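Local coordinates for putative secreted cellulose binding protein (PDB 4OY7) that cleaves cellulose oxidatively through a copper-dependent mechanism, as a lytic polysaccharide monooxygenase whose catalytic AA10 domain is the part in this chain, at residues A[169-174]-A[188-193]. Sequence-based numbering, arbitrary orientation.
Sequences DALIFM and CSDVVF
Ala170 with Val191 and Ile172 with Ser189 are the hydrogen-bonded pairs of this antiparallel hairpin ladder, each closed by two reciprocal backbone bonds. At the first pair Ala170 N meets Val191 O at 3.0 Å, that donor standing 40° out of the carbonyl plane, and Val191 N returns to Ala170 O at 3.1 Å, 169° at the hydrogen. At the second Ile172 N reaches Ser189 O at 2.8 Å, in the carbonyl plane, and Ser189 N returns to Ile172 O at 2.9 Å.

One water donates to Ile172 O at 2.9 Å and to Ser189 OG, which also bonds Pro7 O; chi1 of -58° sets this hydroxyl beside Ser189 N, on the side of the N-H that bonds Ile172 O, where one water can bridge both. Another lies within hydrogen-bonding distance of Ala170 O (2.8 Å) and Asp190 OD2. Val191 O gains a further donor in Arg91 NH2, and Leu171 N is hydrogen-bonded to Thr119.

On the face bearing Ala170, Ile172 and Val191, Ala170 CB lies 3.7 Å from Phe193 CE2, and Ile172 CD1 crosses to Val191 CG1. On the face of Leu171, Cys188 SG, in disulfide with Cys69, comes to the edge of the Phe173 ring, 4.0 Å from CD1.

Ile172 O and Val191 O thus have two donors each, Ser189 O has Ile172 N and the weaker Leu171 CA-H, and the Asp190 carboxylate is paired with Arg10: in the immunoglobulin-like beta-sandwich core, away from the copper site of His1 and His110, the hairpin of strands 168-178 and 184-193 meets its buried polar demand through strand, water and arginine together.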
# COMPACT_ATOMS: atom_id res chain seq x y z
N ASP A 169 -15.53 2.10 -5.06
CA ASP A 169 -14.20 2.24 -4.47
C ASP A 169 -13.97 1.18 -3.41
O ASP A 169 -14.90 0.71 -2.76
CB ASP A 169 -14.05 3.62 -3.81
CG ASP A 169 -13.96 4.78 -4.80
OD1 ASP A 169 -13.61 4.56 -5.98
OD2 ASP A 169 -14.17 5.94 -4.37
N ALA A 170 -12.70 0.87 -3.20
CA ALA A 170 -12.27 -0.08 -2.17
C ALA A 170 -10.80 0.22 -1.89
O ALA A 170 -10.22 1.09 -2.51
CB ALA A 170 -12.48 -1.51 -2.67
N LEU A 171 -10.20 -0.52 -0.99
CA LEU A 171 -8.76 -0.39 -0.75
C LEU A 171 -8.18 -1.78 -0.52
O LEU A 171 -8.81 -2.64 0.11
CB LEU A 171 -8.56 0.53 0.43
CG LEU A 171 -7.15 0.79 0.94
CD1 LEU A 171 -7.23 2.14 1.66
CD2 LEU A 171 -6.69 -0.32 1.87
N ILE A 172 -7.00 -2.02 -1.05
CA ILE A 172 -6.26 -3.26 -0.77
C ILE A 172 -5.13 -2.91 0.18
O ILE A 172 -4.26 -2.10 -0.14
CB ILE A 172 -5.70 -3.90 -2.07
CG1 ILE A 172 -6.85 -4.43 -2.93
CG2 ILE A 172 -4.74 -5.04 -1.77
CD1 ILE A 172 -6.46 -4.72 -4.36
N PHE A 173 -5.15 -3.55 1.34
CA PHE A 173 -4.12 -3.38 2.37
C PHE A 173 -3.25 -4.62 2.41
O PHE A 173 -3.78 -5.75 2.36
CB PHE A 173 -4.75 -3.21 3.76
CG PHE A 173 -3.78 -3.40 4.87
CD1 PHE A 173 -2.77 -2.45 5.12
CD2 PHE A 173 -3.85 -4.51 5.69
CE1 PHE A 173 -1.88 -2.63 6.15
CE2 PHE A 173 -2.93 -4.69 6.72
CZ PHE A 173 -1.93 -3.77 6.92
N MET A 174 -1.94 -4.42 2.42
CA MET A 174 -1.00 -5.54 2.53
C MET A 174 -0.06 -5.33 3.68
O MET A 174 0.40 -4.19 3.94
CB MET A 174 -0.19 -5.73 1.26
CG MET A 174 -1.00 -5.68 -0.01
SD MET A 174 -0.00 -6.17 -1.43
CE MET A 174 -1.07 -5.58 -2.73
N CYS A 188 -1.07 0.41 1.43
CA CYS A 188 -2.49 0.73 1.18
C CYS A 188 -2.69 1.21 -0.24
O CYS A 188 -2.05 2.17 -0.65
CB CYS A 188 -2.93 1.84 2.10
SG CYS A 188 -3.29 1.34 3.82
N SER A 189 -3.55 0.53 -0.98
CA SER A 189 -3.79 0.83 -2.39
C SER A 189 -5.27 1.12 -2.63
O SER A 189 -6.13 0.28 -2.44
CB SER A 189 -3.37 -0.36 -3.24
OG SER A 189 -2.01 -0.69 -3.02
N ASP A 190 -5.54 2.34 -3.08
CA ASP A 190 -6.87 2.72 -3.50
C ASP A 190 -7.20 2.13 -4.85
O ASP A 190 -6.39 2.21 -5.79
CB ASP A 190 -6.97 4.23 -3.57
CG ASP A 190 -6.88 4.88 -2.21
OD1 ASP A 190 -5.80 5.38 -1.89
OD2 ASP A 190 -7.86 4.83 -1.44
N VAL A 191 -8.38 1.53 -4.95
CA VAL A 191 -8.82 0.89 -6.20
C VAL A 191 -10.29 1.24 -6.43
O VAL A 191 -10.98 1.74 -5.51
CB VAL A 191 -8.64 -0.64 -6.17
CG1 VAL A 191 -7.19 -0.98 -5.83
CG2 VAL A 191 -9.62 -1.32 -5.23
N VAL A 192 -10.76 1.00 -7.64
CA VAL A 192 -12.19 1.08 -7.94
C VAL A 192 -12.55 -0.08 -8.84
O VAL A 192 -11.83 -0.36 -9.81
CB VAL A 192 -12.61 2.45 -8.53
CG1 VAL A 192 -11.79 2.81 -9.75
CG2 VAL A 192 -14.10 2.48 -8.86
N PHE A 193 -13.64 -0.76 -8.50
CA PHE A 193 -14.14 -1.88 -9.28
C PHE A 193 -15.15 -1.34 -10.29
O PHE A 193 -16.39 -1.44 -10.11
CB PHE A 193 -14.78 -2.95 -8.39
CG PHE A 193 -13.80 -3.68 -7.51
CD1 PHE A 193 -12.94 -4.65 -8.04
CD2 PHE A 193 -13.76 -3.42 -6.15
CE1 PHE A 193 -12.07 -5.32 -7.21
CE2 PHE A 193 -12.89 -4.11 -5.31
CZ PHE A 193 -12.04 -5.05 -5.86
O HOH W 1 -10.27 3.85 -2.27
O HOH W 2 -1.44 -2.32 -0.92